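Local atomic coordinates of cycloalternan-forming enzyme (Listeria monocytogenes serovar 1/2a, PDB entry 5F7U), a protein that belongs to glycoside hydrolase family 31, joining a TIM-barrel domain to several beta-rich domains and a family 6 carbohydrate-binding module. Residues F978-V983 against V1033-G1038; T1005-G1010 against D1045-D1050; T949-A954 against E972-E977; K862-L867 against A930-G935; G799-M804 against L826-Y831. The protein carries 1 engineered substitution. One frame throughout, in Å; residues are numbered along the deposited sequence.

Contact 1. Residues F978-V983 against V1033-G1038; sequences FDIDAV and VTLQAG
In the beta-sandwich of the family 6 carbohydrate-binding module, Ile-980 and Ala-982 meet Leu-1035 where two strands of different sheets run out at one end. Strand 975-981 belongs to the five-stranded sheet and strand 1027-1035 to the sheet facing it, and beyond each the chain passes over to the other layer, through 982-986 in one case and 1036-1038 in the other. The case illustrates how such an end can be closed by packing, without a direct hydrogen bond between the two segments. With CG1 of Ile-980 beside the backbone N (chi1 -71°), the CG2 branch lies anti to that N and touches CD1 of Leu-1035 at 4.1 Å, the two side chains crossing obliquely. The same CD1 also lies 4.1 Å from the CA of Ala-982. Ala-982 directs its methyl toward segment 1033-1038, where its CB is 4.1 Å from CB of Leu-1035 and 3.5 Å from the carbonyl O of Gln-1036. Tyr-989 and Ile-1061 continue this apolar patch around Leu-1035. Asn-1040, outside both segments, bridges the two backbones: its ND2 donates to Ile-980 O and its OD1 accepts from Gln-1036 N. Acidic groups lie beside this apolar patch. OD2 of Asp-981 is close to OE1 of Glu-767, a pairing of like charges that could raise the pKa of one of the acids. The other oxygen of this carboxylate, Asp-981 OD1, comes within 3.1 Å of Gly-1038 O, acceptor against acceptor.

Contact 2. Residues T1005-G1010 against D1045-D1050; sequences TVYING and DFEADD
Two side-chain hydroxyls of strand 1002-1008 are caught by acids of the turn that follows strand 1039-1045. The phenol of Tyr-1007 donates a hydrogen bond to Glu-1047, OH to OE1 2.6 Å, on the syn lone pair; that oxygen sits at the edge of the ring, with ring and carboxylate planes 39° apart. Thr-1005 OG1 donates to Asp-1050 OD2 at 2.7 Å, also from the syn side but somewhat out of plane. With chi1 at -63°, the threonine holds OG1 beside its own N and leaves CG2 3.9 Å from Glu-1047 OE1. Asp-1050 is itself held firmly: OD2 accepts a nearly straight bond from Glu-1047 N (2.8 Å) on the anti lone pair, while OD1 is engaged by Gln-1014 and Thr-1003. A backbone bond from Asp-1050 N to Glu-1047 O (3.0 Å) closes the turn. Nearby, Asp-1045 OD2 stands 2.9 Å from Glu-1047 OE1, two acceptors whose closeness may favour a shared or retained proton. Behind all this lies the antiparallel hydrogen-bonded pair Thr-1005 and Asp-1045, with Asp-1045 N to Thr-1005 O at 2.7 Å. The whole is a type I beta turn pinned by its own acids to the neighbouring strand of the carbohydrate-binding module's beta-sandwich.

Contact 3. Residues T949-A954 against E972-E977; sequences TNVTTA and EKEAVE
Backbone bonds come first: Thr-949 and Ala-975 form an antiparallel hydrogen-bonded pair, Thr-949 N to Ala-975 O at 2.9 Å and Ala-975 N to Thr-949 O at 3.0 Å. The second carbonyl also receives a CA-H...O contact from Glu-974 CA at 3.2 Å. One side-chain bond extends the pairing. Asn-950, in a left-handed backbone conformation, offers ND2 to Lys-973 O at 3.0 Å, but the donor stands well above the carbonyl plane and the bond is bent, with an angle of 141° at the hydrogen. A water 2.6 Å from Thr-949 OG1 donates weakly to Ala-975 O. This is the edge of the family 6 module's beta-sandwich: strand 947-949 is an edge strand of the five-stranded sheet, and the chain then crosses to strand 953-954 of the other sheet, where Thr-953 touches a bound glucose. Apolar packing accompanies that crossing. Val-951, its CG1 placed between the backbone N and carbonyl carbon at chi1 82°, brings this methyl to 4.2 Å from Val-976 CG2, the two side chains about perpendicular; Val-966 lies against both valines and Phe-969 against Val-951. A close approach of acceptors remains, Glu-974 OE2 to Asn-950 O at 3.1 Å, while OE1 of that glutamate takes a weak bond from Ala-971 N.

Contact 4. Residues K862-L867 against A930-G935; sequences KVSVDL and AIVLNG
Lys-862 sets out with CG opposite its backbone N (chi1 -173°), which lays CG on Val-932 CG1 at 3.6 Å; a bend at chi3 (-66°) then carries CE alongside Asn-934, 3.9 Å from ND2. The two strands are neighbours in an antiparallel six-stranded sheet, which packs as one layer of a beta-sandwich against the sheet holding strands 874-879 and 917-922. Their register is a regular example of the antiparallel ladder: Val-863 with Leu-933 and Val-865 with Ile-931 are hydrogen-bonded pairs, Ser-864 with Val-932 a non-hydrogen-bonded one. Among the four backbone bonds, Val-865 N to Ile-931 O measures 2.7 Å and Val-863 N to Leu-933 O 3.1 Å. The face bearing Val-863, Val-865, Ile-931 and Leu-933 is the buried one. There Val-865 CB and Ile-931 CB stand 4.1 Å apart, and CD1 of Ile-931 continues to CD2 of Leu-867; Met-876 and Val-920 of the facing sheet cover Ile-931. On the other face, Ser-864 OG rests 3.8 Å from Val-932 CG2. Farther along, the polar ends of Lys-862 and Asn-934 share a water, which accepts a 2.7 Å bond from Asn-934 ND2 and only a weak one from Lys-862 NZ.

Contact 5. Residues G799-M804 against L826-Y831; sequences GAIIPM and LTFRVY
Leu-826 meets Met-804 first, its CD1 resting against the methionine carbonyl O. Thr-827 then makes an antiparallel hydrogen-bonded pair with Met-804, Met-804 N to Thr-827 O at 2.6 Å. Thr-827 CG2 touches Met-804 CE at 3.5 Å, while the threonine OG1 bonds to Asn-825 O. Phe-828 lies on the other face, and its ring is met obliquely by Pro-803, CB to CE2 3.7 Å, and by CG2 of Ile-801. The missing N-H of Pro-803 costs this ladder nothing: in a non-hydrogen-bonded pair that position points away from strand 825-830, and 801-806 is the outermost strand of its sheet. Arg-829 returns to the methionine's face and bonds Ile-802 through the backbone, Ile-802 N to Arg-829 O at 2.8 Å. The bend of Met-804 at chi3 (-63°) folds CE to 3.5 Å from Arg-829 CB. The arginine itself bends at chi2 and chi3, and its NH2 reaches Tyr-831 OH at 2.9 Å, in the guanidinium plane; NE bonds to Gln-877 OE1, so more than one nitrogen is engaged and rotation is restrained. Val-830 faces Ile-801. Tyr-831 ends the ladder: its N bonds to Ala-800 O at 3.0 Å, and its ring edge lies against Ile-802 CD1. Gly-799 N, in place of Ala-800 N, donates to Tyr-831 O through a bond bent to 131°, the pattern of a G1 beta bulge with positive-phi Gly-799. The sheet is mixed and five-stranded, with 825-830 next to 801-806 and 874-879 beyond. Strand 835-842 of another sheet covers Ile-801 and Pro-803, and helix 702-715 places Tyr-704 against Ile-802 and Pro-803.

Contacts 1, 2 and 3 share the family 6 module. Contacts 2 and 3 are about 12 Å apart between centres and joined by a probable hydrogen bond, Phe-1046 N to Glu-974 O at 3.1 Å; contact 1, its centre about 17 Å from that of contact 2, packs Val-1033 CG1 on Ile-1008 CD1 at 3.8 Å. Contact 3 is the one with a residue, Thr-953, in a glycan pocket. Contacts 4 and 5 occupy facing sheets with centres about 14 Å apart; they do not touch directly, but Met-876 packs against Val-865 and Ile-931 of one and Phe-828 and Val-830 of the other. Phe-858 touches both Val-863 of contact 4 and Val-983 of contact 1.

Contact 1. Residues F978-V983 against V1033-G1038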
# COMPACT_ATOMS: atom_id res chain seq x y z
N PHE A 978 16.64 33.76 1.12
CA PHE A 978 15.73 33.02 2.00
C PHE A 978 14.37 32.83 1.34
O PHE A 978 13.91 33.70 0.56
CB PHE A 978 15.48 33.78 3.31
CG PHE A 978 16.70 33.97 4.19
CD1 PHE A 978 17.57 35.05 4.00
CD2 PHE A 978 16.95 33.10 5.25
CE1 PHE A 978 18.67 35.24 4.83
CE2 PHE A 978 18.06 33.28 6.08
CZ PHE A 978 18.92 34.35 5.87
N ASP A 979 13.73 31.73 1.68
CA ASP A 979 12.35 31.45 1.31
C ASP A 979 11.57 31.61 2.59
O ASP A 979 11.70 30.77 3.50
CB ASP A 979 12.22 30.02 0.78
CG ASP A 979 13.05 29.76 -0.47
OD1 ASP A 979 12.87 30.48 -1.47
OD2 ASP A 979 13.87 28.81 -0.46
N ILE A 980 10.79 32.68 2.71
CA ILE A 980 10.19 33.01 4.00
C ILE A 980 8.67 33.04 3.96
O ILE A 980 8.07 33.62 3.05
CB ILE A 980 10.75 34.34 4.55
CG1 ILE A 980 12.21 34.10 4.99
CG2 ILE A 980 9.90 34.87 5.72
CD1 ILE A 980 12.98 35.34 5.38
N ASP A 981 8.05 32.40 4.94
CA ASP A 981 6.60 32.49 5.10
C ASP A 981 6.16 33.65 5.97
O ASP A 981 6.84 34.02 6.94
CB ASP A 981 6.06 31.18 5.67
CG ASP A 981 5.99 30.09 4.63
OD1 ASP A 981 5.65 30.40 3.45
OD2 ASP A 981 6.27 28.91 4.99
N ALA A 982 5.01 34.23 5.62
CA ALA A 982 4.28 35.10 6.53
C ALA A 982 3.74 34.26 7.69
O ALA A 982 3.23 33.16 7.46
CB ALA A 982 3.15 35.80 5.79
N VAL A 983 3.88 34.75 8.92
CA VAL A 983 3.45 33.97 10.09
C VAL A 983 1.92 33.86 10.15
O VAL A 983 1.39 32.79 10.46
CB VAL A 983 4.04 34.52 11.41
CG1 VAL A 983 3.59 33.69 12.61
CG2 VAL A 983 5.57 34.57 11.35
N VAL A 1033 9.38 44.88 7.13
CA VAL A 1033 9.15 44.19 5.86
C VAL A 1033 7.65 44.02 5.64
O VAL A 1033 6.87 44.06 6.60
CB VAL A 1033 9.88 42.81 5.76
CG1 VAL A 1033 11.39 42.95 5.92
CG2 VAL A 1033 9.32 41.80 6.76
N THR A 1034 7.26 43.84 4.38
CA THR A 1034 5.88 43.56 4.04
C THR A 1034 5.89 42.20 3.37
O THR A 1034 6.58 42.01 2.36
CB THR A 1034 5.31 44.64 3.10
OG1 THR A 1034 5.34 45.91 3.77
CG2 THR A 1034 3.87 44.33 2.71
N LEU A 1035 5.16 41.25 3.97
CA LEU A 1035 5.13 39.88 3.46
C LEU A 1035 3.76 39.52 2.92
O LEU A 1035 2.73 39.94 3.47
CB LEU A 1035 5.54 38.88 4.54
CG LEU A 1035 6.95 39.08 5.09
CD1 LEU A 1035 7.19 37.97 6.11
CD2 LEU A 1035 8.03 39.04 4.00
N GLN A 1036 3.76 38.75 1.85
CA GLN A 1036 2.50 38.28 1.29
C GLN A 1036 2.26 36.81 1.62
O GLN A 1036 3.08 36.17 2.28
CB GLN A 1036 2.45 38.54 -0.22
CG GLN A 1036 3.70 38.18 -0.96
CD GLN A 1036 3.75 38.73 -2.36
OE1 GLN A 1036 3.41 39.90 -2.61
NE2 GLN A 1036 4.17 37.90 -3.29
N ALA A 1037 1.11 36.29 1.18
CA ALA A 1037 0.86 34.83 1.22
C ALA A 1037 1.85 34.03 0.37
O ALA A 1037 2.35 34.50 -0.68
CB ALA A 1037 -0.57 34.55 0.76
N GLY A 1038 2.13 32.82 0.82
CA GLY A 1038 3.01 31.90 0.11
C GLY A 1038 4.46 32.15 0.46
O GLY A 1038 4.79 32.71 1.51

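Contact 2. Residues T1005-G1010 against D1045-D1050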
# COMPACT_ATOMS: atom_id res chain seq x y z
N THR A 1005 22.03 45.19 1.53
CA THR A 1005 20.85 45.53 0.76
C THR A 1005 19.94 44.32 0.81
O THR A 1005 20.41 43.18 0.70
CB THR A 1005 21.25 45.91 -0.68
OG1 THR A 1005 22.08 47.08 -0.64
CG2 THR A 1005 20.04 46.22 -1.52
N VAL A 1006 18.65 44.57 1.03
CA VAL A 1006 17.65 43.51 1.12
C VAL A 1006 16.58 43.74 0.05
O VAL A 1006 16.17 44.88 -0.18
CB VAL A 1006 16.98 43.45 2.52
CG1 VAL A 1006 16.23 42.13 2.70
CG2 VAL A 1006 18.04 43.58 3.62
N TYR A 1007 16.15 42.65 -0.59
CA TYR A 1007 15.03 42.68 -1.52
C TYR A 1007 13.95 41.77 -0.97
O TYR A 1007 14.22 40.59 -0.68
CB TYR A 1007 15.46 42.18 -2.90
CG TYR A 1007 16.47 43.06 -3.59
CD1 TYR A 1007 17.83 42.96 -3.30
CD2 TYR A 1007 16.05 44.00 -4.53
CE1 TYR A 1007 18.76 43.78 -3.94
CE2 TYR A 1007 16.97 44.81 -5.19
CZ TYR A 1007 18.32 44.70 -4.89
OH TYR A 1007 19.21 45.51 -5.54
N ILE A 1008 12.75 42.31 -0.83
CA ILE A 1008 11.60 41.53 -0.36
C ILE A 1008 10.65 41.44 -1.53
O ILE A 1008 10.04 42.44 -1.92
CB ILE A 1008 10.88 42.22 0.85
CG1 ILE A 1008 11.86 42.59 1.99
CG2 ILE A 1008 9.71 41.34 1.32
CD1 ILE A 1008 12.54 41.40 2.65
N ASN A 1009 10.56 40.24 -2.12
CA ASN A 1009 9.79 40.06 -3.35
C ASN A 1009 10.08 41.17 -4.36
O ASN A 1009 9.16 41.73 -4.95
CB ASN A 1009 8.29 40.01 -3.03
CG ASN A 1009 7.93 38.87 -2.13
OD1 ASN A 1009 8.36 37.72 -2.34
ND2 ASN A 1009 7.13 39.16 -1.10
N GLY A 1010 11.37 41.48 -4.53
CA GLY A 1010 11.84 42.48 -5.51
C GLY A 1010 11.95 43.93 -5.03
O GLY A 1010 12.48 44.78 -5.77
N ASP A 1045 21.90 41.09 -0.13
CA ASP A 1045 22.95 41.36 -1.12
C ASP A 1045 24.04 42.22 -0.51
O ASP A 1045 23.76 43.03 0.37
CB ASP A 1045 22.35 42.19 -2.26
CG ASP A 1045 22.21 41.40 -3.53
OD1 ASP A 1045 22.01 40.16 -3.48
OD2 ASP A 1045 22.29 42.04 -4.60
N PHE A 1046 25.27 42.08 -1.01
CA PHE A 1046 26.30 43.10 -0.80
C PHE A 1046 26.46 43.81 -2.13
O PHE A 1046 26.94 43.22 -3.09
CB PHE A 1046 27.61 42.48 -0.34
CG PHE A 1046 28.67 43.49 0.04
CD1 PHE A 1046 29.39 44.18 -0.94
CD2 PHE A 1046 28.96 43.73 1.38
CE1 PHE A 1046 30.37 45.11 -0.59
CE2 PHE A 1046 29.95 44.66 1.74
CZ PHE A 1046 30.65 45.34 0.75
N GLU A 1047 26.03 45.06 -2.19
CA GLU A 1047 26.12 45.81 -3.42
C GLU A 1047 27.22 46.87 -3.35
O GLU A 1047 27.92 46.96 -2.34
CB GLU A 1047 24.77 46.39 -3.80
CG GLU A 1047 23.82 45.27 -4.17
CD GLU A 1047 22.47 45.73 -4.67
OE1 GLU A 1047 21.63 44.84 -4.86
OE2 GLU A 1047 22.25 46.95 -4.85
N ALA A 1048 27.37 47.64 -4.42
CA ALA A 1048 28.46 48.62 -4.52
C ALA A 1048 28.43 49.68 -3.40
O ALA A 1048 29.49 50.10 -2.92
CB ALA A 1048 28.48 49.27 -5.90
N ASP A 1049 27.24 50.08 -2.97
CA ASP A 1049 27.10 51.05 -1.88
C ASP A 1049 26.98 50.39 -0.49
O ASP A 1049 26.54 51.03 0.47
CB ASP A 1049 25.96 52.04 -2.16
CG ASP A 1049 24.58 51.39 -2.23
OD1 ASP A 1049 24.45 50.14 -2.29
OD2 ASP A 1049 23.59 52.15 -2.23
N ASP A 1050 27.36 49.12 -0.39
CA ASP A 1050 27.41 48.44 0.90
C ASP A 1050 28.83 48.38 1.44
O ASP A 1050 29.80 48.61 0.72
CB ASP A 1050 26.77 47.04 0.81
CG ASP A 1050 25.26 47.11 0.76
OD1 ASP A 1050 24.67 47.88 1.55
OD2 ASP A 1050 24.67 46.37 -0.06

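Contact 3. Residues T949-A954 against E972-E977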
# COMPACT_ATOMS: atom_id res chain seq x y z
N THR A 949 25.29 32.65 -2.67
CA THR A 949 26.04 33.02 -3.87
C THR A 949 27.36 33.64 -3.49
O THR A 949 27.39 34.70 -2.85
CB THR A 949 25.23 34.00 -4.73
OG1 THR A 949 23.97 33.39 -5.05
CG2 THR A 949 25.97 34.36 -6.03
N ASN A 950 28.45 32.97 -3.89
CA ASN A 950 29.85 33.41 -3.65
C ASN A 950 30.17 33.66 -2.17
O ASN A 950 30.94 34.57 -1.83
CB ASN A 950 30.21 34.65 -4.49
CG ASN A 950 30.03 34.43 -5.97
OD1 ASN A 950 30.38 33.38 -6.50
ND2 ASN A 950 29.50 35.44 -6.66
N VAL A 951 29.56 32.86 -1.31
CA VAL A 951 29.66 33.04 0.12
C VAL A 951 29.57 31.67 0.79
O VAL A 951 28.88 30.80 0.30
CB VAL A 951 28.61 34.08 0.65
CG1 VAL A 951 27.23 33.47 0.86
CG2 VAL A 951 29.10 34.73 1.92
N THR A 952 30.28 31.50 1.90
CA THR A 952 30.36 30.19 2.57
C THR A 952 29.95 30.31 4.04
O THR A 952 29.64 31.41 4.53
CB THR A 952 31.77 29.54 2.47
OG1 THR A 952 32.74 30.37 3.12
CG2 THR A 952 32.19 29.29 1.02
N THR A 953 29.93 29.17 4.73
CA THR A 953 29.49 29.12 6.11
C THR A 953 30.66 28.86 7.05
O THR A 953 31.71 28.37 6.62
CB THR A 953 28.38 28.07 6.33
OG1 THR A 953 28.89 26.76 6.01
CG2 THR A 953 27.17 28.36 5.46
N ALA A 954 30.48 29.22 8.32
CA ALA A 954 31.46 28.93 9.37
C ALA A 954 30.78 28.72 10.73
O ALA A 954 29.57 28.92 10.88
CB ALA A 954 32.52 30.03 9.44
N GLU A 972 30.95 42.42 -3.51
CA GLU A 972 29.87 42.51 -4.50
C GLU A 972 29.59 41.15 -5.15
O GLU A 972 30.49 40.32 -5.27
CB GLU A 972 30.20 43.55 -5.57
CG GLU A 972 30.23 44.98 -5.06
CD GLU A 972 30.39 45.98 -6.19
OE1 GLU A 972 31.46 46.60 -6.28
OE2 GLU A 972 29.44 46.15 -6.98
N LYS A 973 28.33 40.95 -5.55
CA LYS A 973 27.83 39.69 -6.14
C LYS A 973 27.73 38.51 -5.14
O LYS A 973 27.45 37.37 -5.52
CB LYS A 973 28.60 39.31 -7.43
CG LYS A 973 28.55 40.39 -8.51
CD LYS A 973 29.14 39.95 -9.84
CE LYS A 973 28.15 39.13 -10.69
NZ LYS A 973 26.93 39.88 -11.12
N GLU A 974 27.93 38.82 -3.86
CA GLU A 974 27.68 37.86 -2.80
C GLU A 974 26.26 38.06 -2.28
O GLU A 974 25.83 39.20 -2.07
CB GLU A 974 28.70 38.01 -1.68
CG GLU A 974 30.13 37.69 -2.13
CD GLU A 974 31.14 37.67 -0.99
OE1 GLU A 974 30.80 38.03 0.15
OE2 GLU A 974 32.30 37.30 -1.25
N ALA A 975 25.54 36.96 -2.11
CA ALA A 975 24.12 37.01 -1.71
C ALA A 975 23.71 35.83 -0.83
O ALA A 975 24.27 34.73 -0.94
CB ALA A 975 23.23 37.08 -2.94
N VAL A 976 22.73 36.08 0.05
CA VAL A 976 22.07 35.04 0.85
C VAL A 976 20.57 35.19 0.57
O VAL A 976 20.00 36.25 0.82
CB VAL A 976 22.36 35.18 2.38
CG1 VAL A 976 21.70 34.06 3.18
CG2 VAL A 976 23.86 35.17 2.65
N GLU A 977 19.95 34.14 0.03
CA GLU A 977 18.53 34.17 -0.34
C GLU A 977 17.73 33.23 0.56
O GLU A 977 18.10 32.06 0.75
CB GLU A 977 18.34 33.83 -1.82
CG GLU A 977 16.88 33.80 -2.28
CD GLU A 977 16.69 33.66 -3.80
OE1 GLU A 977 17.67 33.72 -4.57
OE2 GLU A 977 15.53 33.51 -4.23
O HOH W 1 21.98 33.64 -3.34

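Contact 4. Residues K862-L867 against A930-G935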
# COMPACT_ATOMS: atom_id res chain seq x y z
N LYS A 862 3.41 33.80 22.03
CA LYS A 862 2.91 32.73 22.89
C LYS A 862 2.61 31.47 22.09
O LYS A 862 2.18 31.54 20.96
CB LYS A 862 1.63 33.22 23.57
CG LYS A 862 1.07 32.30 24.63
CD LYS A 862 -0.13 32.97 25.31
CE LYS A 862 0.29 34.19 26.10
NZ LYS A 862 -0.86 34.85 26.79
N VAL A 863 2.89 30.31 22.69
CA VAL A 863 2.40 29.03 22.20
C VAL A 863 1.83 28.35 23.43
O VAL A 863 2.49 28.28 24.47
CB VAL A 863 3.51 28.17 21.55
CG1 VAL A 863 2.99 26.77 21.19
CG2 VAL A 863 4.00 28.82 20.26
N SER A 864 0.61 27.85 23.32
CA SER A 864 -0.02 27.14 24.43
C SER A 864 -0.23 25.69 24.06
O SER A 864 -0.60 25.38 22.93
CB SER A 864 -1.34 27.81 24.82
OG SER A 864 -1.11 29.17 25.13
N VAL A 865 0.07 24.80 25.00
CA VAL A 865 -0.15 23.37 24.80
C VAL A 865 -1.09 22.87 25.90
O VAL A 865 -0.83 23.08 27.10
CB VAL A 865 1.16 22.56 24.81
CG1 VAL A 865 0.89 21.07 24.57
CG2 VAL A 865 2.11 23.08 23.74
N ASP A 866 -2.19 22.25 25.48
CA ASP A 866 -3.15 21.67 26.39
C ASP A 866 -2.88 20.19 26.45
O ASP A 866 -3.19 19.44 25.50
CB ASP A 866 -4.58 21.98 25.94
CG ASP A 866 -4.96 23.44 26.14
OD1 ASP A 866 -4.22 24.23 26.81
OD2 ASP A 866 -6.05 23.81 25.62
N LEU A 867 -2.26 19.77 27.54
CA LEU A 867 -1.88 18.38 27.74
C LEU A 867 -2.96 17.67 28.57
O LEU A 867 -3.37 18.18 29.61
CB LEU A 867 -0.51 18.33 28.41
CG LEU A 867 0.29 17.04 28.59
CD1 LEU A 867 0.86 16.54 27.27
CD2 LEU A 867 1.41 17.31 29.59
N ALA A 930 -2.00 22.88 31.60
CA ALA A 930 -1.94 23.97 30.63
C ALA A 930 -0.52 24.52 30.55
O ALA A 930 -0.05 25.20 31.47
CB ALA A 930 -2.95 25.05 31.01
N ILE A 931 0.17 24.24 29.44
CA ILE A 931 1.57 24.65 29.24
C ILE A 931 1.56 25.91 28.38
O ILE A 931 0.89 25.94 27.35
CB ILE A 931 2.41 23.54 28.55
CG1 ILE A 931 2.46 22.26 29.41
CG2 ILE A 931 3.82 24.03 28.21
CD1 ILE A 931 2.99 21.03 28.67
N VAL A 932 2.26 26.95 28.82
CA VAL A 932 2.39 28.17 28.01
C VAL A 932 3.86 28.52 27.85
O VAL A 932 4.59 28.63 28.85
CB VAL A 932 1.59 29.36 28.60
CG1 VAL A 932 1.73 30.58 27.70
CG2 VAL A 932 0.12 29.01 28.77
N LEU A 933 4.28 28.71 26.60
CA LEU A 933 5.60 29.25 26.29
C LEU A 933 5.45 30.74 26.02
O LEU A 933 4.68 31.13 25.13
CB LEU A 933 6.21 28.56 25.05
CG LEU A 933 6.72 27.12 25.14
CD1 LEU A 933 5.60 26.11 25.40
CD2 LEU A 933 7.39 26.76 23.82
N ASN A 934 6.16 31.55 26.79
CA ASN A 934 6.10 33.02 26.65
C ASN A 934 7.32 33.60 25.97
O ASN A 934 8.42 33.07 26.11
CB ASN A 934 5.95 33.69 28.01
CG ASN A 934 4.66 33.31 28.71
OD1 ASN A 934 4.69 32.67 29.78
ND2 ASN A 934 3.54 33.67 28.12
N GLY A 935 7.12 34.70 25.26
CA GLY A 935 8.22 35.39 24.60
C GLY A 935 8.80 34.67 23.40
O GLY A 935 9.95 34.92 23.03
O HOH W 2 1.18 34.24 29.30
O HOH W 3 -2.11 26.05 27.71

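Contact 5. Residues G799-M804 against L826-Y831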
# COMPACT_ATOMS: atom_id res chain seq x y z
N GLY A 799 1.76 22.67 11.88
CA GLY A 799 0.75 22.28 12.86
C GLY A 799 0.95 20.88 13.39
O GLY A 799 0.26 20.49 14.34
N ALA A 800 1.91 20.14 12.84
CA ALA A 800 2.17 18.74 13.26
C ALA A 800 2.44 18.61 14.75
O ALA A 800 3.15 19.42 15.33
CB ALA A 800 3.32 18.13 12.47
N ILE A 801 1.85 17.57 15.34
CA ILE A 801 2.11 17.14 16.71
C ILE A 801 2.52 15.67 16.57
O ILE A 801 1.70 14.84 16.19
CB ILE A 801 0.88 17.29 17.64
CG1 ILE A 801 0.44 18.77 17.70
CG2 ILE A 801 1.21 16.77 19.04
CD1 ILE A 801 -1.03 19.00 18.04
N ILE A 802 3.80 15.39 16.82
CA ILE A 802 4.37 14.06 16.53
C ILE A 802 4.86 13.40 17.82
O ILE A 802 5.86 13.85 18.37
CB ILE A 802 5.52 14.16 15.50
CG1 ILE A 802 5.00 14.79 14.19
CG2 ILE A 802 6.16 12.79 15.24
CD1 ILE A 802 6.10 15.40 13.33
N PRO A 803 4.18 12.33 18.29
CA PRO A 803 4.65 11.63 19.50
C PRO A 803 5.88 10.80 19.21
O PRO A 803 5.98 10.18 18.13
CB PRO A 803 3.49 10.73 19.87
CG PRO A 803 2.77 10.48 18.58
CD PRO A 803 2.97 11.71 17.72
N MET A 804 6.82 10.80 20.15
CA MET A 804 8.10 10.14 19.97
C MET A 804 8.55 9.47 21.26
O MET A 804 8.17 9.88 22.35
CB MET A 804 9.17 11.12 19.49
CG MET A 804 8.82 11.90 18.23
SD MET A 804 10.16 13.01 17.77
CE MET A 804 10.24 14.13 19.17
N LEU A 826 8.78 9.87 26.76
CA LEU A 826 7.66 10.16 25.84
C LEU A 826 7.71 11.65 25.52
O LEU A 826 7.72 12.48 26.44
CB LEU A 826 6.33 9.76 26.45
CG LEU A 826 5.04 10.07 25.69
CD1 LEU A 826 4.98 9.29 24.38
CD2 LEU A 826 3.88 9.69 26.60
N THR A 827 7.74 11.95 24.22
CA THR A 827 8.07 13.28 23.70
C THR A 827 7.07 13.65 22.62
O THR A 827 6.62 12.77 21.89
CB THR A 827 9.52 13.30 23.15
OG1 THR A 827 10.43 12.94 24.20
CG2 THR A 827 9.92 14.69 22.62
N PHE A 828 6.69 14.93 22.54
CA PHE A 828 5.84 15.38 21.44
C PHE A 828 6.54 16.52 20.73
O PHE A 828 6.76 17.59 21.33
CB PHE A 828 4.45 15.83 21.92
CG PHE A 828 3.65 14.73 22.53
CD1 PHE A 828 3.81 14.41 23.88
CD2 PHE A 828 2.73 14.00 21.76
CE1 PHE A 828 3.09 13.36 24.45
CE2 PHE A 828 1.99 12.98 22.34
CZ PHE A 828 2.18 12.65 23.68
N ARG A 829 6.90 16.28 19.47
CA ARG A 829 7.49 17.29 18.60
C ARG A 829 6.35 18.10 17.98
O ARG A 829 5.42 17.53 17.42
CB ARG A 829 8.33 16.59 17.52
CG ARG A 829 9.01 17.49 16.49
CD ARG A 829 10.15 18.33 17.06
NE ARG A 829 11.34 17.55 17.42
CZ ARG A 829 12.28 17.15 16.56
NH1 ARG A 829 13.35 16.50 17.03
NH2 ARG A 829 12.16 17.40 15.26
N VAL A 830 6.44 19.43 18.09
CA VAL A 830 5.35 20.34 17.74
C VAL A 830 5.88 21.42 16.81
O VAL A 830 6.88 22.08 17.13
CB VAL A 830 4.73 20.99 19.01
CG1 VAL A 830 3.66 22.01 18.64
CG2 VAL A 830 4.13 19.91 19.92
N TYR A 831 5.20 21.59 15.67
CA TYR A 831 5.48 22.68 14.73
C TYR A 831 4.28 23.61 14.76
O TYR A 831 3.33 23.42 13.99
CB TYR A 831 5.78 22.10 13.32
CG TYR A 831 7.01 21.24 13.33
CD1 TYR A 831 8.28 21.80 13.20
CD2 TYR A 831 6.92 19.86 13.52
CE1 TYR A 831 9.43 21.02 13.25
CE2 TYR A 831 8.05 19.06 13.56
CZ TYR A 831 9.31 19.65 13.43
OH TYR A 831 10.43 18.88 13.48